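Local atomic coordinates of glycoside Hydrolase (Bacteroides uniformis, PDB entry 5TA0), a protein that probably hydrolyses agarose as a glycoside hydrolase of a human gut symbiont, and is seen here holding a bound agaro-oligosaccharide. Residues F145-T150 with T170-F175; D108-L113 with Y176-K181; S218-F223 with W264-D269. All blocks are in the same frame, centred on the assembly; numbering follows the deposited sequence.

The three contacts tie together outer parts of the catalytic domain, whose parallel strands follow one another in chain order. From the N terminus, interaction 2 opens first: helix 107-123 meets helix 170-183, closing a long loop that includes strand 134-140. Interaction 1 is nested inside that loop, where the connection after strand 134-140 folds back onto the first turns of helix 170-183. Sharing this helix, the two contacts touch through Phe-175 CE1 and Leu-110 CD1, 3.7 Å apart. Interaction 3 follows in series, closing a second loop, which contains strand 242-247 and helix 258-262, by joining helix 219-236 to helix 264-271. It meets interaction 1 where Tyr-146 packs against Leu-222, but does not touch interaction 2.

Interaction 1: F145-T150 with T170-F175; sequences FYPDGT and TASGEF
Phe-145 and Pro-147, in the long loop that follows strand 134-140, make a buried loop-to-helix contact with Ser-172 and Phe-175 on the first turns of helix 170-183. One hydrogen bond crosses it: Ser-172 OG donates to Phe-145 O at 2.8 Å, meeting the carbonyl almost head-on with a C=O...OG angle of 167°. Pro-147 CD flanks the same hydroxyl, 3.7 Å from Ser-172 OG. The serine also lays its CB over one face of the Phe-145 ring, a CH-pi contact displaced toward the rim, with CB 4.1 Å from the centroid. This is a strand-to-helix connection of a beta/alpha barrel folding back on the helix it leads into; Pro-147 centres an inverse gamma turn, and Asp-148 OD2 accepts from Thr-150 N in an Asx turn. With CG opposite the backbone N (chi1 -175°), the Phe-145 ring reaches the helix, where CE1 lies 4.2 Å from Phe-175 CD2, edge against edge. An alanine here would remove the ring and is likely to open a gap among Ser-172, Phe-175 and Leu-92 of helix 86-94. Phe-145 also packs against Ile-229 of helix 219-236 and Asn-140 of strand 134-140.

Interaction 2: D108-L113 with Y176-K181; sequences DDLARL and YGRYIK
Leu-110 reaches out of helix 107-123 and sets one methyl, CD2, against the base of Arg-178 on helix 170-183, with CD2 3.6 Å from Arg-178 CB. The two side chains cross at a slant, so the leucine tip meets the arginine near its root and not along its length. CG of Leu-110 stands opposite the backbone N (chi1 -175°), which carries the isobutyl group across the gap between the helices. CD2 also faces the helix backbone, 4.2 Å from Tyr-179 N, while the other methyl, CD1, packs toward the ring of Phe-175 on the preceding turn. The Tyr-179 ring is only a loose neighbour of the leucine, although Leu-110 and Tyr-179 are the nearest CA pair at 7.1 Å.

Arg-178 heads off in a different direction. Its chain is extended from CG to NE, and NE forms a salt bridge with Glu-174 one turn earlier on the same helix, a carboxylate that also pairs with Arg-101. Val-91 and Val-95 add to the surroundings of Leu-110, and Tyr-179 rests on Met-87 and Ile-88 of helix 86-94, which places the contact in the layer of helices outside the parallel sheet of the barrel.

No hydrogen bond or salt bridge passes between the two segments. The contact between them is therefore apolar, essentially the leucine methyl on the arginine CB, while the charge of Arg-178 is engaged along its own helix.

Interaction 3: S218-F223 with W264-D269; sequences SITKLF and WKQFID. With SO4 (sulfate ion), chain G.
Phe-223 and Phe-267 provide most of the apolar contact between helix 219-236 and helix 264-271. Phe-267 CB sits almost exactly over the centre of the Phe-223 ring, 3.7 Å from its centroid, a CH-pi contact. Beyond it the ring of Phe-267 turns an edge toward the same aromatic face in an offset edge-to-face pair, with centroids 5.3 Å apart and planes at 60°. The closest touch is between Phe-223 CD1 and Phe-267 CD1, at 3.4 Å. The opposite face of Phe-223 is covered by Ile-219 O from its own helix, which probably limits how far the ring can tilt.

Gln-266 joins through its aliphatic root: CB lies 3.9 Å from Phe-223 CE2 and also meets the methyl of Thr-220. A bend at chi2 (-55°) leads the amide away from the interface, and NE2 donates to Asn-261 O.

One helix precedes and the other follows strand 242-247 in a beta/alpha barrel, with the short helix 258-262 between that strand and helix 264-271. Their short segments run at 37° to each other, the axes 9.4 Å apart at closest approach. Tyr-245 of that strand meets Phe-223, and stacks on Trp-264.

The start of helix 219-236 has its own polar group. Ser-218 is its N-cap, with OG accepting from Lys-221 N at 3.0 Å. A sulfate ion, probably from the crystallisation liquor, is gripped there by Ser-218 N, 2.9 Å from O2, and by Lys-221 NZ, 2.8 Å from O4. The extended lysine chain reaches it alongside, and the helix N terminus would probably add to the attraction for the anion. Separate from the contact, Lys-265 NZ and Asp-269 OD2 form a salt bridge within helix 264-271.

Interaction 1: F145-T150 with T170-F175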
loop_
_atom_site.group_PDB
_atom_site.type_symbol
_atom_site.label_atom_id
_atom_site.label_comp_id
_atom_site.label_asym_id
_atom_site.label_seq_id
_atom_site.Cartn_x
_atom_site.Cartn_y
_atom_site.Cartn_z
ATOM N N PHE A 145 -15.026 15.766 -11.978
ATOM C CA PHE A 145 -15.888 15.190 -10.924
ATOM C C PHE A 145 -16.041 16.105 -9.707
ATOM O O PHE A 145 -17.148 16.231 -9.168
ATOM C CB PHE A 145 -15.334 13.809 -10.507
ATOM C CG PHE A 145 -16.201 13.064 -9.516
ATOM C CD1 PHE A 145 -17.427 12.556 -9.887
ATOM C CD2 PHE A 145 -15.782 12.882 -8.221
ATOM C CE1 PHE A 145 -18.209 11.840 -8.988
ATOM C CE2 PHE A 145 -16.568 12.166 -7.318
ATOM C CZ PHE A 145 -17.779 11.656 -7.700
ATOM N N TYR A 146 -14.959 16.740 -9.247
ATOM C CA TYR A 146 -15.065 17.653 -8.103
ATOM C C TYR A 146 -15.761 18.933 -8.588
ATOM O O TYR A 146 -15.322 19.520 -9.554
ATOM C CB TYR A 146 -13.727 18.032 -7.502
ATOM C CG TYR A 146 -13.849 18.685 -6.151
ATOM C CD1 TYR A 146 -14.339 17.978 -5.062
ATOM C CD2 TYR A 146 -13.503 20.016 -5.938
ATOM C CE1 TYR A 146 -14.441 18.560 -3.807
ATOM C CE2 TYR A 146 -13.591 20.586 -4.673
ATOM C CZ TYR A 146 -14.070 19.847 -3.618
ATOM O OH TYR A 146 -14.180 20.388 -2.354
ATOM N N PRO A 147 -16.867 19.316 -7.942
ATOM C CA PRO A 147 -17.692 20.383 -8.528
ATOM C C PRO A 147 -17.185 21.772 -8.169
ATOM O O PRO A 147 -17.722 22.428 -7.277
ATOM C CB PRO A 147 -19.096 20.062 -7.993
ATOM C CG PRO A 147 -18.861 19.347 -6.713
ATOM C CD PRO A 147 -17.561 18.623 -6.841
ATOM N N ASP A 148 -16.131 22.195 -8.872
ATOM C CA ASP A 148 -15.481 23.502 -8.693
ATOM C C ASP A 148 -15.775 24.460 -9.845
ATOM O O ASP A 148 -15.105 25.474 -9.987
ATOM C CB ASP A 148 -13.970 23.325 -8.523
ATOM C CG ASP A 148 -13.297 22.723 -9.744
ATOM O OD1 ASP A 148 -12.079 22.442 -9.682
ATOM O OD2 ASP A 148 -13.956 22.479 -10.780
ATOM N N GLY A 149 -16.753 24.130 -10.688
ATOM C CA GLY A 149 -17.091 24.954 -11.851
ATOM C C GLY A 149 -16.438 24.471 -13.149
ATOM O O GLY A 149 -16.704 25.042 -14.201
ATOM N N THR A 150 -15.582 23.454 -13.115
ATOM C CA THR A 150 -14.943 22.965 -14.342
ATOM C C THR A 150 -15.989 22.345 -15.261
ATOM O O THR A 150 -16.752 21.443 -14.853
ATOM C CB THR A 150 -13.865 21.929 -14.052
ATOM O OG1 THR A 150 -12.882 22.491 -13.172
ATOM C CG2 THR A 150 -13.170 21.470 -15.344
ATOM N N THR A 170 -24.009 16.402 -4.448
ATOM C CA THR A 170 -25.179 15.585 -4.779
ATOM C C THR A 170 -25.149 15.152 -6.248
ATOM O O THR A 170 -25.319 13.961 -6.536
ATOM C CB THR A 170 -26.474 16.315 -4.415
ATOM O OG1 THR A 170 -26.550 16.431 -2.974
ATOM C CG2 THR A 170 -27.684 15.603 -4.927
ATOM N N ALA A 171 -24.917 16.087 -7.160
ATOM C CA ALA A 171 -24.937 15.747 -8.586
ATOM C C ALA A 171 -23.772 14.842 -8.972
ATOM O O ALA A 171 -23.941 13.886 -9.722
ATOM C CB ALA A 171 -24.954 16.987 -9.447
ATOM N N SER A 172 -22.591 15.123 -8.449
ATOM C CA SER A 172 -21.431 14.280 -8.669
ATOM C C SER A 172 -21.736 12.868 -8.165
ATOM O O SER A 172 -21.459 11.876 -8.861
ATOM C CB SER A 172 -20.217 14.827 -7.913
ATOM O OG SER A 172 -19.841 16.108 -8.424
ATOM N N GLY A 173 -22.333 12.785 -6.974
ATOM C CA GLY A 173 -22.679 11.489 -6.411
ATOM C C GLY A 173 -23.723 10.705 -7.202
ATOM O O GLY A 173 -23.623 9.496 -7.338
ATOM N N GLU A 174 -24.733 11.412 -7.670
ATOM C CA GLU A 174 -25.749 10.780 -8.497
ATOM C C GLU A 174 -25.121 10.255 -9.778
ATOM O O GLU A 174 -25.422 9.146 -10.205
ATOM C CB GLU A 174 -26.900 11.726 -8.806
ATOM C CG GLU A 174 -27.946 11.069 -9.674
ATOM C CD GLU A 174 -29.129 11.941 -10.020
ATOM O OE1 GLU A 174 -29.579 11.831 -11.178
ATOM O OE2 GLU A 174 -29.650 12.657 -9.145
ATOM N N PHE A 175 -24.256 11.056 -10.411
ATOM C CA PHE A 175 -23.540 10.567 -11.579
ATOM C C PHE A 175 -22.832 9.245 -11.239
ATOM O O PHE A 175 -22.898 8.265 -11.993
ATOM C CB PHE A 175 -22.522 11.617 -12.092
ATOM C CG PHE A 175 -21.490 11.010 -13.005
ATOM C CD1 PHE A 175 -21.802 10.679 -14.331
ATOM C CD2 PHE A 175 -20.238 10.679 -12.526
ATOM C CE1 PHE A 175 -20.871 10.020 -15.122
ATOM C CE2 PHE A 175 -19.327 10.020 -13.326
ATOM C CZ PHE A 175 -19.635 9.711 -14.614
#

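Interaction 2: D108-L113 with Y176-K181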
loop_
_atom_site.group_PDB
_atom_site.type_symbol
_atom_site.label_atom_id
_atom_site.label_comp_id
_atom_site.label_asym_id
_atom_site.label_seq_id
_atom_site.Cartn_x
_atom_site.Cartn_y
_atom_site.Cartn_z
ATOM N N ASP A 108 -30.904 9.705 -18.936
ATOM C CA ASP A 108 -31.069 8.923 -20.173
ATOM C C ASP A 108 -29.777 8.835 -20.968
ATOM O O ASP A 108 -29.398 7.765 -21.433
ATOM C CB ASP A 108 -32.152 9.541 -21.061
ATOM C CG ASP A 108 -33.531 9.424 -20.481
ATOM O OD1 ASP A 108 -33.879 8.398 -19.866
ATOM O OD2 ASP A 108 -34.313 10.377 -20.675
ATOM N N ASP A 109 -29.087 9.957 -21.153
ATOM C CA ASP A 109 -27.851 9.930 -21.905
ATOM C C ASP A 109 -26.777 9.131 -21.153
ATOM O O ASP A 109 -25.989 8.394 -21.756
ATOM C CB ASP A 109 -27.322 11.311 -22.215
ATOM C CG ASP A 109 -26.297 11.284 -23.308
ATOM O OD1 ASP A 109 -26.573 10.691 -24.400
ATOM O OD2 ASP A 109 -25.202 11.849 -23.152
ATOM N N LEU A 110 -26.768 9.250 -19.840
ATOM C CA LEU A 110 -25.841 8.436 -19.041
ATOM C C LEU A 110 -26.102 6.947 -19.216
ATOM O O LEU A 110 -25.183 6.166 -19.438
ATOM C CB LEU A 110 -25.942 8.851 -17.580
ATOM C CG LEU A 110 -24.977 8.191 -16.600
ATOM C CD1 LEU A 110 -23.513 8.276 -17.043
ATOM C CD2 LEU A 110 -25.136 8.853 -15.250
ATOM N N ALA A 111 -27.368 6.552 -19.143
ATOM C CA ALA A 111 -27.718 5.148 -19.394
ATOM C C ALA A 111 -27.279 4.704 -20.802
ATOM O O ALA A 111 -26.774 3.579 -20.963
ATOM C CB ALA A 111 -29.205 4.911 -19.194
ATOM N N ARG A 112 -27.436 5.570 -21.796
ATOM C CA ARG A 112 -27.068 5.243 -23.173
ATOM C C ARG A 112 -25.562 5.041 -23.342
ATOM O O ARG A 112 -25.121 4.061 -23.951
ATOM C CB ARG A 112 -27.568 6.325 -24.128
ATOM C CG ARG A 112 -27.393 5.981 -25.597
ATOM C CD ARG A 112 -27.704 7.171 -26.500
ATOM N NE ARG A 112 -26.887 8.361 -26.232
ATOM C CZ ARG A 112 -25.688 8.601 -26.767
ATOM N NH1 ARG A 112 -25.142 7.714 -27.592
ATOM N NH2 ARG A 112 -25.028 9.719 -26.481
ATOM N N LEU A 113 -24.763 5.948 -22.791
ATOM C CA LEU A 113 -23.305 5.812 -22.883
ATOM C C LEU A 113 -22.819 4.573 -22.134
ATOM O O LEU A 113 -21.979 3.813 -22.632
ATOM C CB LEU A 113 -22.595 7.046 -22.338
ATOM C CG LEU A 113 -22.745 8.296 -23.195
ATOM C CD1 LEU A 113 -22.046 9.461 -22.532
ATOM C CD2 LEU A 113 -22.191 8.115 -24.592
ATOM N N TYR A 176 -22.079 9.246 -10.143
ATOM C CA TYR A 176 -21.273 8.055 -9.808
ATOM C C TYR A 176 -22.158 6.839 -9.534
ATOM O O TYR A 176 -21.904 5.731 -10.026
ATOM C CB TYR A 176 -20.388 8.382 -8.611
ATOM C CG TYR A 176 -19.191 7.495 -8.334
ATOM C CD1 TYR A 176 -18.701 6.532 -9.237
ATOM C CD2 TYR A 176 -18.478 7.675 -7.151
ATOM C CE1 TYR A 176 -17.547 5.804 -8.964
ATOM C CE2 TYR A 176 -17.319 6.953 -6.887
ATOM C CZ TYR A 176 -16.867 6.010 -7.785
ATOM O OH TYR A 176 -15.730 5.272 -7.578
ATOM N N GLY A 177 -23.204 7.037 -8.736
ATOM C CA GLY A 177 -24.123 5.923 -8.435
ATOM C C GLY A 177 -24.820 5.399 -9.686
ATOM O O GLY A 177 -24.918 4.187 -9.876
ATOM N N ARG A 178 -25.288 6.291 -10.551
ATOM C CA ARG A 178 -25.959 5.858 -11.786
ATOM C C ARG A 178 -24.977 5.158 -12.707
ATOM O O ARG A 178 -25.295 4.155 -13.323
ATOM C CB ARG A 178 -26.629 7.010 -12.506
ATOM C CG ARG A 178 -27.873 7.556 -11.827
ATOM C CD ARG A 178 -28.472 8.638 -12.707
ATOM N NE ARG A 178 -29.727 9.124 -12.167
ATOM C CZ ARG A 178 -30.882 8.480 -12.236
ATOM N NH1 ARG A 178 -30.972 7.344 -12.887
ATOM N NH2 ARG A 178 -31.952 9.002 -11.631
ATOM N N TYR A 179 -23.759 5.681 -12.812
ATOM C CA TYR A 179 -22.755 5.050 -13.657
ATOM C C TYR A 179 -22.566 3.587 -13.261
ATOM O O TYR A 179 -22.554 2.677 -14.117
ATOM C CB TYR A 179 -21.404 5.799 -13.528
ATOM C CG TYR A 179 -20.303 5.177 -14.352
ATOM C CD1 TYR A 179 -19.502 4.176 -13.820
ATOM C CD2 TYR A 179 -20.113 5.560 -15.664
ATOM C CE1 TYR A 179 -18.530 3.550 -14.591
ATOM C CE2 TYR A 179 -19.111 4.986 -16.441
ATOM C CZ TYR A 179 -18.337 3.972 -15.909
ATOM O OH TYR A 179 -17.362 3.367 -16.656
ATOM N N ILE A 180 -22.361 3.352 -11.982
ATOM C CA ILE A 180 -22.109 2.006 -11.463
ATOM C C ILE A 180 -23.309 1.109 -11.784
ATOM O O ILE A 180 -23.150 -0.001 -12.313
ATOM C CB ILE A 180 -21.794 2.017 -9.952
ATOM C CG1 ILE A 180 -20.490 2.770 -9.652
ATOM C CG2 ILE A 180 -21.725 0.605 -9.383
ATOM C CD1 ILE A 180 -20.418 3.284 -8.235
ATOM N N LYS A 181 -24.514 1.613 -11.523
ATOM C CA LYS A 181 -25.734 0.826 -11.738
ATOM C C LYS A 181 -25.958 0.492 -13.207
ATOM O O LYS A 181 -26.405 -0.617 -13.531
ATOM C CB LYS A 181 -26.903 1.630 -11.204
ATOM C CG LYS A 181 -28.258 0.940 -11.369
ATOM C CD LYS A 181 -29.342 1.773 -10.695
ATOM C CE LYS A 181 -30.754 1.188 -10.887
ATOM N NZ LYS A 181 -31.268 1.315 -12.277
#

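Interaction 3: S218-F223 with W264-D269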
loop_
_atom_site.group_PDB
_atom_site.type_symbol
_atom_site.label_atom_id
_atom_site.label_comp_id
_atom_site.label_asym_id
_atom_site.label_seq_id
_atom_site.Cartn_x
_atom_site.Cartn_y
_atom_site.Cartn_z
ATOM N N SER A 218 -11.593 25.230 0.394
ATOM C CA SER A 218 -11.810 24.559 1.675
ATOM C C SER A 218 -11.426 23.071 1.679
ATOM O O SER A 218 -11.847 22.288 0.810
ATOM C CB SER A 218 -13.266 24.719 2.148
ATOM O OG SER A 218 -13.587 23.825 3.189
ATOM N N ILE A 219 -10.655 22.684 2.689
ATOM C CA ILE A 219 -10.232 21.302 2.880
ATOM C C ILE A 219 -11.378 20.494 3.493
ATOM O O ILE A 219 -11.671 19.363 3.027
ATOM C CB ILE A 219 -8.981 21.270 3.777
ATOM C CG1 ILE A 219 -7.785 21.856 3.028
ATOM C CG2 ILE A 219 -8.688 19.868 4.288
ATOM C CD1 ILE A 219 -6.580 22.132 3.899
ATOM N N THR A 220 -12.053 21.006 4.518
ATOM C CA THR A 220 -13.130 20.243 5.121
ATOM C C THR A 220 -14.349 20.052 4.198
ATOM O O THR A 220 -15.088 19.070 4.332
ATOM C CB THR A 220 -13.538 20.763 6.501
ATOM O OG1 THR A 220 -14.074 22.078 6.421
ATOM C CG2 THR A 220 -12.374 20.760 7.464
ATOM N N LYS A 221 -14.568 20.979 3.267
ATOM C CA LYS A 221 -15.616 20.802 2.276
ATOM C C LYS A 221 -15.391 19.521 1.454
ATOM O O LYS A 221 -16.350 18.815 1.145
ATOM C CB LYS A 221 -15.685 22.022 1.370
ATOM C CG LYS A 221 -16.860 22.060 0.418
ATOM C CD LYS A 221 -16.795 23.308 -0.459
ATOM C CE LYS A 221 -18.085 23.566 -1.190
ATOM N NZ LYS A 221 -17.903 24.555 -2.302
ATOM N N LEU A 222 -14.148 19.241 1.092
ATOM C CA LEU A 222 -13.820 18.001 0.393
ATOM C C LEU A 222 -14.154 16.783 1.253
ATOM O O LEU A 222 -14.682 15.770 0.768
ATOM C CB LEU A 222 -12.350 17.981 0.021
ATOM C CG LEU A 222 -11.825 16.599 -0.346
ATOM C CD1 LEU A 222 -12.264 16.213 -1.750
ATOM C CD2 LEU A 222 -10.321 16.589 -0.196
ATOM N N PHE A 223 -13.884 16.879 2.554
ATOM C CA PHE A 223 -14.241 15.761 3.441
ATOM C C PHE A 223 -15.753 15.545 3.525
ATOM O O PHE A 223 -16.229 14.397 3.464
ATOM C CB PHE A 223 -13.557 15.948 4.805
ATOM C CG PHE A 223 -12.072 16.049 4.726
ATOM C CD1 PHE A 223 -11.339 15.435 3.700
ATOM C CD2 PHE A 223 -11.356 16.766 5.682
ATOM C CE1 PHE A 223 -9.977 15.526 3.647
ATOM C CE2 PHE A 223 -9.983 16.855 5.632
ATOM C CZ PHE A 223 -9.281 16.232 4.604
ATOM N N TRP A 264 -6.069 14.521 7.762
ATOM C CA TRP A 264 -6.565 13.202 8.207
ATOM C C TRP A 264 -7.376 13.227 9.503
ATOM O O TRP A 264 -8.390 12.518 9.610
ATOM C CB TRP A 264 -5.453 12.123 8.227
ATOM C CG TRP A 264 -5.459 11.366 6.924
ATOM C CD1 TRP A 264 -4.735 11.646 5.805
ATOM C CD2 TRP A 264 -6.334 10.303 6.584
ATOM N NE1 TRP A 264 -5.063 10.766 4.789
ATOM C CE2 TRP A 264 -6.055 9.945 5.242
ATOM C CE3 TRP A 264 -7.295 9.576 7.298
ATOM C CZ2 TRP A 264 -6.770 8.959 4.577
ATOM C CZ3 TRP A 264 -7.988 8.580 6.633
ATOM C CH2 TRP A 264 -7.709 8.273 5.294
ATOM N N LYS A 265 -6.979 14.044 10.482
ATOM C CA LYS A 265 -7.785 14.158 11.699
ATOM C C LYS A 265 -9.221 14.594 11.360
ATOM O O LYS A 265 -10.194 14.009 11.842
ATOM C CB LYS A 265 -7.131 15.112 12.707
ATOM C CG LYS A 265 -7.841 15.209 14.066
ATOM C CD LYS A 265 -8.715 16.467 14.104
ATOM C CE LYS A 265 -9.124 16.997 15.485
ATOM N NZ LYS A 265 -10.110 16.204 16.232
ATOM N N GLN A 266 -9.346 15.650 10.558
ATOM C CA GLN A 266 -10.644 16.161 10.153
ATOM C C GLN A 266 -11.416 15.202 9.282
ATOM O O GLN A 266 -12.640 15.116 9.405
ATOM C CB GLN A 266 -10.508 17.516 9.429
ATOM C CG GLN A 266 -9.833 18.625 10.225
ATOM C CD GLN A 266 -10.487 18.897 11.561
ATOM O OE1 GLN A 266 -11.711 18.855 11.698
ATOM N NE2 GLN A 266 -9.666 19.127 12.568
ATOM N N PHE A 267 -10.731 14.489 8.376
ATOM C CA PHE A 267 -11.427 13.531 7.542
ATOM C C PHE A 267 -12.050 12.401 8.386
ATOM O O PHE A 267 -13.210 12.047 8.209
ATOM C CB PHE A 267 -10.499 12.940 6.493
ATOM C CG PHE A 267 -11.156 11.921 5.604
ATOM C CD1 PHE A 267 -12.173 12.260 4.737
ATOM C CD2 PHE A 267 -10.738 10.600 5.621
ATOM C CE1 PHE A 267 -12.753 11.326 3.889
ATOM C CE2 PHE A 267 -11.333 9.657 4.799
ATOM C CZ PHE A 267 -12.329 10.007 3.936
ATOM N N ILE A 268 -11.289 11.900 9.365
ATOM C CA ILE A 268 -11.823 10.891 10.262
ATOM C C ILE A 268 -13.003 11.471 11.042
ATOM O O ILE A 268 -14.034 10.794 11.167
ATOM C CB ILE A 268 -10.703 10.328 11.171
ATOM C CG1 ILE A 268 -9.726 9.496 10.309
ATOM C CG2 ILE A 268 -11.254 9.539 12.344
ATOM C CD1 ILE A 268 -8.421 9.130 10.995
ATOM N N ASP A 269 -12.859 12.703 11.553
ATOM C CA ASP A 269 -13.935 13.308 12.345
ATOM C C ASP A 269 -15.206 13.573 11.546
ATOM O O ASP A 269 -16.298 13.440 12.068
ATOM C CB ASP A 269 -13.476 14.631 12.945
ATOM C CG ASP A 269 -12.462 14.480 14.059
ATOM O OD1 ASP A 269 -12.184 13.352 14.530
ATOM O OD2 ASP A 269 -11.899 15.512 14.471
HETATM S S SO4 G . -14.903 26.361 -1.878
HETATM O O1 SO4 G . -14.722 24.973 -2.448
HETATM O O2 SO4 G . -14.054 26.478 -0.644
HETATM O O3 SO4 G . -14.501 27.406 -2.876
HETATM O O4 SO4 G . -16.312 26.618 -1.410
#